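Local coordinates for protein nicotinate phosphoribosyltransferase (Vibrio cholerae, PDB 4HL7) that probably catalyses the ATP-assisted formation of nicotinate ribonucleotide from nicotinate and phosphoribosyl diphosphate, a step on the way to NAD, at residues I24-A29 / E253-A258; S247-L252 / D279-L284; G261-A266 / A287-R292. All coordinates share one frame; numbering follows the deposited sequence.

Interaction 1: residues I24-A29 / E253-A258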
ATOM      1  N   ILE A  24      -7.459  -7.503   3.064  1.00 15.21           N
ATOM      2  CA  ILE A  24      -8.302  -8.666   3.370  1.00 14.80           C
ATOM      3  C   ILE A  24      -7.439  -9.891   3.637  1.00 15.43           C
ATOM      4  O   ILE A  24      -7.712 -10.710   4.553  1.00 15.59           O
ATOM      5  CB  ILE A  24      -9.341  -8.938   2.230  1.00 15.93           C
ATOM      6  CG1 ILE A  24     -10.497  -7.912   2.369  1.00 16.74           C
ATOM      7  CG2 ILE A  24      -9.941 -10.369   2.336  1.00 16.04           C
ATOM      8  CD1 ILE A  24     -11.612  -8.077   1.313  1.00 17.43           C
ATOM      9  N   ASN A  25      -6.400 -10.059   2.821  1.00 15.96           N
ATOM     10  CA  ASN A  25      -5.563 -11.199   3.029  1.00 15.60           C
ATOM     11  C   ASN A  25      -4.892 -11.177   4.414  1.00 14.88           C
ATOM     12  O   ASN A  25      -4.940 -12.186   5.148  1.00 16.00           O
ATOM     13  CB  ASN A  25      -4.547 -11.306   1.891  1.00 16.87           C
ATOM     14  CG  ASN A  25      -5.208 -11.455   0.549  1.00 19.18           C
ATOM     15  OD1 ASN A  25      -6.443 -11.721   0.439  1.00 19.21           O
ATOM     16  ND2 ASN A  25      -4.403 -11.241  -0.525  1.00 23.33           N
HETATM   17  N   MSE A  26      -4.317 -10.029   4.803  1.00 14.37           N
HETATM   18  CA  MSE A  26      -3.699  -9.890   6.090  1.00 15.01           C
HETATM   19  C   MSE A  26      -4.769  -9.999   7.162  1.00 15.36           C
HETATM   20  O   MSE A  26      -4.512 -10.549   8.227  1.00 14.57           O
HETATM   21  CB  MSE A  26      -2.978  -8.537   6.140  1.00 15.81           C
HETATM   22  CG  MSE A  26      -2.034  -8.450   7.277  1.00 20.95           C
HETATM   23 SE   MSE A  26      -0.990  -6.805   6.842  1.00 32.35          SE
HETATM   24  CE  MSE A  26      -0.551  -6.676   5.277  1.00 15.48           C
HETATM   25  N   MSE A  27      -5.993  -9.564   6.878  1.00 15.23           N
HETATM   26  CA  MSE A  27      -7.056  -9.769   7.892  1.00 14.63           C
HETATM   27  C   MSE A  27      -7.258 -11.238   8.209  1.00 14.59           C
HETATM   28  O   MSE A  27      -7.535 -11.621   9.365  1.00 15.91           O
HETATM   29  CB  MSE A  27      -8.358  -9.154   7.347  1.00 14.48           C
HETATM   30  CG  MSE A  27      -9.449  -9.198   8.447  1.00 17.74           C
HETATM   31 SE   MSE A  27     -11.060  -8.413   7.603  1.00 22.28          SE
HETATM   32  CE  MSE A  27     -12.443  -8.600   8.978  1.00 21.28           C
ATOM     33  N   GLN A  28      -7.170 -12.097   7.199  1.00 16.43           N
ATOM     34  CA  GLN A  28      -7.203 -13.543   7.485  1.00 17.57           C
ATOM     35  C   GLN A  28      -6.098 -13.986   8.395  1.00 17.33           C
ATOM     36  O   GLN A  28      -6.336 -14.816   9.332  1.00 16.80           O
ATOM     37  CB  GLN A  28      -7.249 -14.445   6.232  1.00 18.74           C
ATOM     38  CG  GLN A  28      -6.928 -15.905   6.644  1.00 22.63           C
ATOM     39  CD  GLN A  28      -7.282 -16.889   5.604  1.00 25.96           C
ATOM     40  OE1 GLN A  28      -8.448 -16.978   5.191  1.00 31.89           O
ATOM     41  NE2 GLN A  28      -6.286 -17.620   5.122  1.00 30.08           N
ATOM     42  N   ALA A  29      -4.871 -13.499   8.171  1.00 16.27           N
ATOM     43  CA  ALA A  29      -3.752 -13.978   8.992  1.00 16.26           C
ATOM     44  C   ALA A  29      -3.896 -13.487  10.426  1.00 17.03           C
ATOM     45  O   ALA A  29      -3.628 -14.191  11.405  1.00 15.28           O
ATOM     46  CB  ALA A  29      -2.399 -13.514   8.416  1.00 16.45           C
ATOM     47  N   GLU A 253       7.831 -16.070   8.782  1.00 13.74           N
ATOM     48  CA  GLU A 253       7.395 -17.427   8.984  1.00 14.21           C
ATOM     49  C   GLU A 253       5.883 -17.530   9.097  1.00 14.44           C
ATOM     50  O   GLU A 253       5.272 -18.445   8.553  1.00 14.69           O
ATOM     51  CB  GLU A 253       8.091 -17.982  10.262  1.00 15.39           C
ATOM     52  CG  GLU A 253       9.599 -18.081  10.013  1.00 17.52           C
ATOM     53  CD  GLU A 253      10.326 -18.494  11.271  1.00 27.56           C
ATOM     54  OE1 GLU A 253       9.834 -18.163  12.342  1.00 27.54           O
ATOM     55  OE2 GLU A 253      11.378 -19.129  11.166  1.00 24.14           O
ATOM     56  N   ARG A 254       5.269 -16.615   9.830  1.00 14.76           N
ATOM     57  CA  ARG A 254       3.849 -16.744  10.136  1.00 16.20           C
ATOM     58  C   ARG A 254       2.984 -16.414   8.923  1.00 16.26           C
ATOM     59  O   ARG A 254       1.869 -16.881   8.835  1.00 16.43           O
ATOM     60  CB  ARG A 254       3.471 -15.840  11.291  1.00 17.20           C
ATOM     61  CG  ARG A 254       3.977 -16.470  12.592  1.00 25.42           C
ATOM     62  CD  ARG A 254       3.072 -16.207  13.767  1.00 27.11           C
ATOM     63  NE  ARG A 254       2.947 -17.420  14.596  1.00 32.08           N
ATOM     64  CZ  ARG A 254       2.162 -17.513  15.657  1.00 34.16           C
ATOM     65  NH1 ARG A 254       1.464 -16.450  16.048  1.00 30.25           N
ATOM     66  NH2 ARG A 254       2.100 -18.657  16.356  1.00 34.76           N
ATOM     67  N   TRP A 255       3.485 -15.613   7.984  1.00 13.88           N
ATOM     68  CA  TRP A 255       2.717 -15.420   6.742  1.00 14.95           C
ATOM     69  C   TRP A 255       2.516 -16.769   6.043  1.00 15.31           C
ATOM     70  O   TRP A 255       1.454 -17.086   5.537  1.00 15.50           O
ATOM     71  CB  TRP A 255       3.437 -14.438   5.791  1.00 15.30           C
ATOM     72  CG  TRP A 255       2.602 -14.098   4.581  1.00 15.67           C
ATOM     73  CD1 TRP A 255       2.657 -14.630   3.285  1.00 18.47           C
ATOM     74  CD2 TRP A 255       1.450 -13.208   4.575  1.00 17.80           C
ATOM     75  NE1 TRP A 255       1.636 -14.064   2.485  1.00 20.76           N
ATOM     76  CE2 TRP A 255       0.934 -13.173   3.213  1.00 19.43           C
ATOM     77  CE3 TRP A 255       0.842 -12.424   5.540  1.00 19.67           C
ATOM     78  CZ2 TRP A 255      -0.175 -12.395   2.862  1.00 22.33           C
ATOM     79  CZ3 TRP A 255      -0.252 -11.625   5.157  1.00 20.60           C
ATOM     80  CH2 TRP A 255      -0.725 -11.614   3.852  1.00 22.05           C
ATOM     81  N   LEU A 256       3.588 -17.560   5.990  1.00 15.90           N
ATOM     82  CA  LEU A 256       3.556 -18.887   5.360  1.00 16.32           C
ATOM     83  C   LEU A 256       2.621 -19.884   6.091  1.00 17.55           C
ATOM     84  O   LEU A 256       2.002 -20.715   5.464  1.00 23.13           O
ATOM     85  CB  LEU A 256       4.961 -19.463   5.316  1.00 15.53           C
ATOM     86  CG  LEU A 256       5.925 -18.608   4.435  1.00 15.08           C
ATOM     87  CD1 LEU A 256       7.338 -19.242   4.469  1.00 13.63           C
ATOM     88  CD2 LEU A 256       5.480 -18.281   2.975  1.00 14.31           C
ATOM     89  N   THR A 257       2.492 -19.763   7.406  1.00 17.71           N
ATOM     90  CA  THR A 257       1.634 -20.725   8.164  1.00 17.73           C
ATOM     91  C   THR A 257       0.187 -20.244   8.283  1.00 20.53           C
ATOM     92  O   THR A 257      -0.665 -20.974   8.800  1.00 19.55           O
ATOM     93  CB  THR A 257       2.220 -21.059   9.523  1.00 21.37           C
ATOM     94  OG1 THR A 257       2.510 -19.879  10.220  1.00 20.70           O
ATOM     95  CG2 THR A 257       3.545 -21.843   9.342  1.00 19.97           C
ATOM     96  N   ALA A 258      -0.059 -19.016   7.820  1.00 17.00           N
ATOM     97  CA  ALA A 258      -1.425 -18.433   7.775  1.00 16.35           C
ATOM     98  C   ALA A 258      -2.243 -18.947   6.596  1.00 19.79           C
ATOM     99  O   ALA A 258      -3.454 -18.882   6.633  1.00 20.96           O
ATOM    100  CB  ALA A 258      -1.315 -16.922   7.720  1.00 16.30           C
TER
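A29 and A258 meet methyl to methyl, CB to CB at 3.6 Å, and beside them the indole of W255 reaches out to the backbone of M26, a selenomethionine. This is helix-helix packing almost at a right angle: the axes of segments 24-29 and 253-258 cross at 91° and approach to 10.1 Å. It joins helix 21-33 of the N-terminal domain to helix 247-258 of the TIM-barrel-like part. W255 turns its CG anti to the backbone N (chi1 -173°), which sends the six-membered ring across the gap. M26 CA lies at the ring edge, near its plane, 4.0 Å from W255 CZ3; N25 is met obliquely, with its CB 4.3 Å from W255 CH2. A29 CB also comes to W255 CZ3 obliquely, at 4.3 Å. W255 NE1 is hydrogen-bonded to L263 O, and W234 meets the same indole edge-to-face. Further out the contact turns polar. N25 OD1 is held by Y216 OH, and the amide of Q28 is engaged by the backbone of K86 and H84, while K86 NZ also binds A258 O. To that same carbonyl oxygen Q28 NE2 adds a weak hydrogen bond, 3.4 Å long and bent to 141°.

Interaction 2: residues S247-L252 / D279-L284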
ATOM      1  N   SER A 247      11.217 -10.113  15.435  1.00 13.84           N
ATOM      2  CA  SER A 247       9.959  -9.631  14.855  1.00 13.76           C
ATOM      3  C   SER A 247       9.815  -9.881  13.333  1.00 13.91           C
ATOM      4  O   SER A 247       8.789 -10.382  12.868  1.00 13.41           O
ATOM      5  CB  SER A 247       9.793  -8.149  15.163  1.00 13.69           C
ATOM      6  OG  SER A 247      10.823  -7.371  14.577  1.00 14.82           O
ATOM      7  N   GLN A 248      10.868  -9.560  12.565  1.00 15.40           N
ATOM      8  CA  GLN A 248      10.781  -9.645  11.161  1.00 15.45           C
ATOM      9  C   GLN A 248      10.811 -11.138  10.724  1.00 16.41           C
ATOM     10  O   GLN A 248      10.041 -11.587   9.866  1.00 15.35           O
ATOM     11  CB  GLN A 248      11.924  -8.871  10.538  1.00 16.61           C
ATOM     12  CG  GLN A 248      11.951  -9.001   9.025  1.00 18.67           C
ATOM     13  CD  GLN A 248      12.929  -8.022   8.413  1.00 19.10           C
ATOM     14  OE1 GLN A 248      12.533  -7.144   7.638  1.00 20.51           O
ATOM     15  NE2 GLN A 248      14.182  -8.139   8.781  1.00 18.05           N
ATOM     16  N   GLN A 249      11.667 -11.919  11.363  1.00 13.65           N
ATOM     17  CA  GLN A 249      11.714 -13.327  11.053  1.00 15.32           C
ATOM     18  C   GLN A 249      10.439 -14.071  11.368  1.00 15.31           C
ATOM     19  O   GLN A 249       9.966 -14.863  10.526  1.00 14.31           O
ATOM     20  CB  GLN A 249      12.907 -14.016  11.737  1.00 16.76           C
ATOM     21  CG  GLN A 249      13.194 -15.277  10.924  1.00 23.20           C
ATOM     22  CD  GLN A 249      14.514 -15.863  11.240  1.00 29.83           C
ATOM     23  OE1 GLN A 249      15.443 -15.810  10.448  1.00 28.61           O
ATOM     24  NE2 GLN A 249      14.609 -16.418  12.409  1.00 27.18           N
ATOM     25  N   VAL A 250       9.868 -13.815  12.533  1.00 14.06           N
ATOM     26  CA  VAL A 250       8.596 -14.470  12.901  1.00 15.22           C
ATOM     27  C   VAL A 250       7.479 -14.044  11.946  1.00 13.49           C
ATOM     28  O   VAL A 250       6.651 -14.864  11.523  1.00 14.92           O
ATOM     29  CB  VAL A 250       8.200 -14.204  14.368  1.00 17.56           C
ATOM     30  CG1 VAL A 250       6.742 -14.605  14.590  1.00 16.82           C
ATOM     31  CG2 VAL A 250       9.212 -14.910  15.324  1.00 16.78           C
ATOM     32  N   ALA A 251       7.462 -12.751  11.578  1.00 14.21           N
ATOM     33  CA  ALA A 251       6.415 -12.268  10.670  1.00 15.81           C
ATOM     34  C   ALA A 251       6.570 -12.980   9.317  1.00 14.63           C
ATOM     35  O   ALA A 251       5.566 -13.403   8.691  1.00 13.22           O
ATOM     36  CB  ALA A 251       6.526 -10.755  10.494  1.00 16.18           C
ATOM     37  N   LEU A 252       7.836 -13.138   8.842  1.00 13.31           N
ATOM     38  CA  LEU A 252       8.010 -13.935   7.581  1.00 14.12           C
ATOM     39  C   LEU A 252       7.484 -15.385   7.703  1.00 14.21           C
ATOM     40  O   LEU A 252       6.778 -15.874   6.805  1.00 15.40           O
ATOM     41  CB  LEU A 252       9.484 -13.951   7.091  1.00 13.49           C
ATOM     42  CG  LEU A 252      10.110 -12.578   6.681  1.00 14.10           C
ATOM     43  CD1 LEU A 252      11.607 -12.690   6.676  1.00 13.69           C
ATOM     44  CD2 LEU A 252       9.571 -12.254   5.267  1.00 12.85           C
ATOM     45  N   ASP A 279      17.689 -12.098   8.042  1.00 16.42           N
ATOM     46  CA  ASP A 279      16.532 -12.927   8.433  1.00 17.52           C
ATOM     47  C   ASP A 279      16.059 -13.876   7.337  1.00 15.96           C
ATOM     48  O   ASP A 279      15.438 -14.909   7.619  1.00 17.19           O
ATOM     49  CB  ASP A 279      15.337 -12.008   8.884  1.00 17.69           C
ATOM     50  CG  ASP A 279      15.568 -11.384  10.273  1.00 20.11           C
ATOM     51  OD1 ASP A 279      16.366 -11.912  11.106  1.00 20.82           O
ATOM     52  OD2 ASP A 279      14.971 -10.343  10.528  1.00 21.46           O
ATOM     53  N   PHE A 280      16.350 -13.528   6.098  1.00 14.87           N
ATOM     54  CA  PHE A 280      15.711 -14.176   4.926  1.00 15.94           C
ATOM     55  C   PHE A 280      16.543 -15.399   4.565  1.00 14.47           C
ATOM     56  O   PHE A 280      17.295 -15.379   3.586  1.00 17.22           O
ATOM     57  CB  PHE A 280      15.630 -13.160   3.781  1.00 15.73           C
ATOM     58  CG  PHE A 280      14.595 -13.493   2.684  1.00 14.46           C
ATOM     59  CD1 PHE A 280      13.275 -13.862   2.988  1.00 15.39           C
ATOM     60  CD2 PHE A 280      14.958 -13.360   1.343  1.00 14.92           C
ATOM     61  CE1 PHE A 280      12.370 -14.145   1.970  1.00 16.21           C
ATOM     62  CE2 PHE A 280      14.066 -13.660   0.319  1.00 15.61           C
ATOM     63  CZ  PHE A 280      12.741 -14.015   0.636  1.00 17.63           C
ATOM     64  N   ASN A 281      16.451 -16.459   5.417  1.00 15.15           N
ATOM     65  CA  ASN A 281      17.291 -17.623   5.234  1.00 15.73           C
ATOM     66  C   ASN A 281      16.845 -18.506   4.036  1.00 15.68           C
ATOM     67  O   ASN A 281      15.900 -18.213   3.298  1.00 14.39           O
ATOM     68  CB  ASN A 281      17.343 -18.431   6.528  1.00 14.40           C
ATOM     69  CG  ASN A 281      15.989 -18.886   6.973  1.00 15.19           C
ATOM     70  OD1 ASN A 281      15.222 -19.380   6.190  1.00 16.61           O
ATOM     71  ND2 ASN A 281      15.703 -18.734   8.276  1.00 17.27           N
ATOM     72  N   ARG A 282      17.566 -19.593   3.830  1.00 16.45           N
ATOM     73  CA  ARG A 282      17.395 -20.337   2.611  1.00 18.08           C
ATOM     74  C   ARG A 282      15.959 -20.905   2.538  1.00 16.89           C
ATOM     75  O   ARG A 282      15.309 -20.868   1.464  1.00 18.20           O
ATOM     76  CB  ARG A 282      18.469 -21.471   2.526  1.00 18.35           C
ATOM     77  CG  ARG A 282      18.473 -22.150   1.154  1.00 21.97           C
ATOM     78  CD  ARG A 282      19.647 -23.128   0.914  1.00 24.05           C
ATOM     79  NE  ARG A 282      19.299 -24.361   1.557  1.00 26.95           N
ATOM     80  CZ  ARG A 282      18.504 -25.272   0.974  1.00 26.48           C
ATOM     81  NH1 ARG A 282      18.172 -26.377   1.641  1.00 29.14           N
ATOM     82  NH2 ARG A 282      18.036 -25.027  -0.264  1.00 25.52           N
ATOM     83  N   HIS A 283      15.436 -21.349   3.686  1.00 18.78           N
ATOM     84  CA  HIS A 283      14.086 -21.938   3.692  1.00 20.96           C
ATOM     85  C   HIS A 283      13.039 -20.868   3.368  1.00 19.11           C
ATOM     86  O   HIS A 283      12.185 -21.097   2.503  1.00 16.72           O
ATOM     87  CB  HIS A 283      13.837 -22.736   4.966  1.00 24.95           C
ATOM     88  CG  HIS A 283      14.781 -23.965   5.137  1.00 21.44           C
ATOM     89  ND1 HIS A 283      15.246 -24.358   6.347  1.00 24.95           N
ATOM     90  CD2 HIS A 283      15.412 -24.774   4.203  1.00 25.64           C
ATOM     91  CE1 HIS A 283      16.016 -25.442   6.201  1.00 29.64           C
ATOM     92  NE2 HIS A 283      16.143 -25.691   4.880  1.00 26.30           N
ATOM     93  N   LEU A 284      13.207 -19.648   3.890  1.00 16.73           N
ATOM     94  CA  LEU A 284      12.266 -18.565   3.640  1.00 16.62           C
ATOM     95  C   LEU A 284      12.411 -18.059   2.226  1.00 14.47           C
ATOM     96  O   LEU A 284      11.428 -17.752   1.557  1.00 15.64           O
ATOM     97  CB  LEU A 284      12.476 -17.417   4.630  1.00 16.22           C
ATOM     98  CG  LEU A 284      11.950 -17.786   6.035  1.00 16.75           C
ATOM     99  CD1 LEU A 284      12.417 -16.753   7.058  1.00 17.00           C
ATOM    100  CD2 LEU A 284      10.442 -18.008   6.096  1.00 17.74           C
TER
HETATM  101  O   HOH W   1      13.719 -10.434  12.862  1.00 13.32           O
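D279 OD2, at the end of helix 273-279, is gripped twice by the first turn of helix 247-258: directly by Q248 NE2, and through a water by Q249 N. Q248 NE2 gives D279 OD2 a short, nearly straight hydrogen bond (2.9 Å, 176°). The acceptor lies in the plane of the glutamine amide, yet the donor meets D279 OD2 on its anti side, 25° out of the carboxylate plane; the two planes are nearly perpendicular. Q248 gets there with CG anti to its backbone N (chi1 176°) and an extended chain. Water 1 donates to D279 OD2 at 2.7 Å and accepts from Q249 N. D279 CG also packs on Q249 CB at 4.0 Å. Beyond the acid the chain makes an inverse gamma turn centred on F280, and N281 then acts as N-cap of helix 282-287, its OD1 accepting from L284 N at 3.1 Å. Past the turn, the F280 ring and L284 both reach L252: L252 CD1 meets the ring obliquely, 4.2 Å from F280 CD1, and L252 CB lies 4.1 Å from L284 CD1. The other carboxylate oxygen, D279 OD1, has a long, weak ion pair with R245. With an amide N-H, a water and, more distantly, R245 around it, this buried carboxylate would probably stay ionised.

Interaction 3: residues G261-A266 / A287-R292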
ATOM      1  N   GLY A 261      -1.035 -21.532   0.338  1.00 20.66           N
ATOM      2  CA  GLY A 261      -0.278 -21.167  -0.849  1.00 20.47           C
ATOM      3  C   GLY A 261      -0.475 -19.732  -1.306  1.00 19.55           C
ATOM      4  O   GLY A 261      -0.234 -19.450  -2.469  1.00 22.10           O
HETATM    5  N   MSE A 262      -0.917 -18.839  -0.393  1.00 18.85           N
HETATM    6  CA  MSE A 262      -1.086 -17.403  -0.727  1.00 20.29           C
HETATM    7  C   MSE A 262       0.196 -16.859  -1.334  1.00 22.04           C
HETATM    8  O   MSE A 262       1.299 -17.127  -0.831  1.00 20.89           O
HETATM    9  CB  MSE A 262      -1.490 -16.619   0.535  1.00 19.82           C
HETATM   10  CG  MSE A 262      -1.554 -15.067   0.477  1.00 20.56           C
HETATM   11 SE   MSE A 262      -3.052 -14.687  -0.757  1.00 32.40          SE
HETATM   12  CE  MSE A 262      -4.691 -15.180   0.335  1.00 25.52           C
ATOM     13  N   LEU A 263       0.055 -16.048  -2.389  1.00 20.26           N
ATOM     14  CA  LEU A 263       1.222 -15.234  -2.864  1.00 20.54           C
ATOM     15  C   LEU A 263       2.012 -14.627  -1.687  1.00 20.15           C
ATOM     16  O   LEU A 263       1.453 -14.047  -0.737  1.00 17.36           O
ATOM     17  CB  LEU A 263       0.776 -14.178  -3.852  1.00 22.31           C
ATOM     18  CG  LEU A 263       1.857 -13.266  -4.490  1.00 23.09           C
ATOM     19  CD1 LEU A 263       2.662 -14.106  -5.485  1.00 21.99           C
ATOM     20  CD2 LEU A 263       1.164 -12.102  -5.175  1.00 23.82           C
ATOM     21  N   ALA A 264       3.325 -14.795  -1.737  1.00 18.27           N
ATOM     22  CA  ALA A 264       4.180 -14.352  -0.680  1.00 19.36           C
ATOM     23  C   ALA A 264       5.256 -13.471  -1.249  1.00 16.53           C
ATOM     24  O   ALA A 264       6.275 -13.975  -1.807  1.00 17.92           O
ATOM     25  CB  ALA A 264       4.785 -15.532   0.033  1.00 17.87           C
ATOM     26  N   ILE A 265       5.008 -12.176  -1.209  1.00 14.72           N
ATOM     27  CA  ILE A 265       6.025 -11.202  -1.645  1.00 14.65           C
ATOM     28  C   ILE A 265       6.337 -10.318  -0.453  1.00 15.24           C
ATOM     29  O   ILE A 265       5.473  -9.566  -0.024  1.00 16.03           O
ATOM     30  CB  ILE A 265       5.505 -10.309  -2.818  1.00 15.59           C
ATOM     31  CG1 ILE A 265       5.207 -11.152  -4.074  1.00 17.67           C
ATOM     32  CG2 ILE A 265       6.533  -9.195  -3.164  1.00 17.68           C
ATOM     33  CD1 ILE A 265       6.445 -11.805  -4.708  1.00 17.34           C
ATOM     34  N   ALA A 266       7.576 -10.366   0.065  1.00 15.26           N
ATOM     35  CA  ALA A 266       7.952  -9.564   1.299  1.00 18.97           C
ATOM     36  C   ALA A 266       8.527  -8.208   0.972  1.00 18.44           C
ATOM     37  O   ALA A 266       9.405  -8.097   0.117  1.00 16.31           O
ATOM     38  CB  ALA A 266       8.977 -10.344   2.148  1.00 16.71           C
ATOM     39  N   ALA A 287      10.723 -20.460  -0.102  1.00 14.10           N
ATOM     40  CA  ALA A 287       9.272 -20.498   0.003  1.00 14.93           C
ATOM     41  C   ALA A 287       8.624 -19.210  -0.549  1.00 14.39           C
ATOM     42  O   ALA A 287       7.571 -19.270  -1.169  1.00 15.49           O
ATOM     43  CB  ALA A 287       8.873 -20.677   1.469  1.00 15.87           C
ATOM     44  N   TYR A 288       9.250 -18.057  -0.314  1.00 13.63           N
ATOM     45  CA  TYR A 288       8.683 -16.798  -0.810  1.00 13.80           C
ATOM     46  C   TYR A 288       8.790 -16.679  -2.345  1.00 15.46           C
ATOM     47  O   TYR A 288       9.762 -17.099  -2.935  1.00 15.00           O
ATOM     48  CB  TYR A 288       9.376 -15.608  -0.118  1.00 12.94           C
ATOM     49  CG  TYR A 288       8.655 -15.235   1.142  1.00 12.55           C
ATOM     50  CD1 TYR A 288       7.826 -14.121   1.172  1.00 15.33           C
ATOM     51  CD2 TYR A 288       8.819 -16.007   2.303  1.00 13.35           C
ATOM     52  CE1 TYR A 288       7.136 -13.775   2.330  1.00 16.94           C
ATOM     53  CE2 TYR A 288       8.102 -15.689   3.474  1.00 13.59           C
ATOM     54  CZ  TYR A 288       7.242 -14.593   3.444  1.00 16.57           C
ATOM     55  OH  TYR A 288       6.520 -14.257   4.569  1.00 15.44           O
ATOM     56  N   ASP A 289       7.772 -16.096  -2.970  1.00 15.51           N
ATOM     57  CA  ASP A 289       7.736 -15.917  -4.384  1.00 15.07           C
ATOM     58  C   ASP A 289       8.628 -14.770  -4.804  1.00 16.48           C
ATOM     59  O   ASP A 289       9.004 -14.661  -5.986  1.00 17.58           O
ATOM     60  CB  ASP A 289       6.295 -15.661  -4.812  1.00 17.96           C
ATOM     61  CG  ASP A 289       5.380 -16.843  -4.435  1.00 19.89           C
ATOM     62  OD1 ASP A 289       5.668 -17.956  -4.902  1.00 21.08           O
ATOM     63  OD2 ASP A 289       4.504 -16.683  -3.535  1.00 19.70           O
ATOM     64  N   GLY A 290       8.971 -13.907  -3.857  1.00 15.86           N
ATOM     65  CA  GLY A 290       9.819 -12.783  -4.216  1.00 17.04           C
ATOM     66  C   GLY A 290       9.740 -11.683  -3.171  1.00 13.52           C
ATOM     67  O   GLY A 290       9.228 -11.892  -2.020  1.00 13.78           O
ATOM     68  N   VAL A 291      10.202 -10.505  -3.560  1.00 13.93           N
ATOM     69  CA  VAL A 291      10.339  -9.394  -2.619  1.00 13.96           C
ATOM     70  C   VAL A 291       9.900  -8.085  -3.307  1.00 15.31           C
ATOM     71  O   VAL A 291       9.911  -7.982  -4.560  1.00 14.68           O
ATOM     72  CB  VAL A 291      11.807  -9.234  -2.121  1.00 15.29           C
ATOM     73  CG1 VAL A 291      12.142 -10.351  -1.132  1.00 15.86           C
ATOM     74  CG2 VAL A 291      12.828  -9.243  -3.315  1.00 16.82           C
ATOM     75  N   ARG A 292       9.625  -7.075  -2.493  1.00 15.79           N
ATOM     76  CA  ARG A 292       9.146  -5.778  -3.014  1.00 17.03           C
ATOM     77  C   ARG A 292      10.140  -4.686  -2.645  1.00 16.66           C
ATOM     78  O   ARG A 292      10.591  -4.614  -1.488  1.00 14.73           O
ATOM     79  CB  ARG A 292       7.755  -5.456  -2.419  1.00 16.48           C
ATOM     80  CG  ARG A 292       7.161  -4.120  -2.931  1.00 18.78           C
ATOM     81  CD  ARG A 292       5.727  -3.891  -2.379  1.00 23.35           C
ATOM     82  NE  ARG A 292       5.855  -2.901  -1.321  1.00 38.65           N
ATOM     83  CZ  ARG A 292       5.403  -3.000  -0.069  1.00 40.23           C
ATOM     84  NH1 ARG A 292       5.710  -2.033   0.800  1.00 43.78           N
ATOM     85  NH2 ARG A 292       4.602  -3.992   0.316  1.00 40.10           N
TER
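A264 and D289 hold each other by two bonds. D289 N donates to A264 O at 2.8 Å, lying in the carbonyl plane, while D289 OD2 takes A264 N at 2.9 Å on its anti lone pair. From here two parallel strands run on as a ladder: A266 N donates to G290 O at 3.1 Å, and R292 N to A266 O at 2.8 Å from well above the carbonyl plane. A264 CB sits over one face of the Y288 ring, a CH-pi contact 4.0 Å from the centroid, and A266 CB reaches the same ring at CE1. Because G290 carries no side chain, I265 CD1 can lie 3.5 Å from G290 CA; its other branch, CG2, packs on the carbonyl carbon of V291. The second shell fixes these groups. Y288 OH is bonded to L252 O of helix 247-258, and R292 NH2 to T229 OG1. A266 and V291 share one sheet face, where F276 packs on both and W301 on V291. Strand 265-267, helices 273-279 and 282-287, then strand 290-293 form a beta-alpha-beta crossover between neighbouring parallel strands, consistent with the TIM-barrel-like fold of the family.

Interactions 1 and 2 lie on opposite ends of one element, helix 247-258: its C-terminal half packs on helix 21-33, its start on the turn between helices 273-279 and 282-287. Interaction 3 is the strand pairing packed against that helix. All three are largely buried. Interaction 1 is mostly apolar, with one weak hydrogen bond across it and buried amides satisfied from outside. Interaction 2 centres on a hydrated carboxylate, its centre about 21 Å from the centre of the chain, against about 16 Å for the other two. Interaction 3 combines backbone strand pairing with an aspartate-backbone bond and packing on Y288. L284 packs on L256, L252 on A266 and F280 on Y288, connecting the three contacts between helix and sheet.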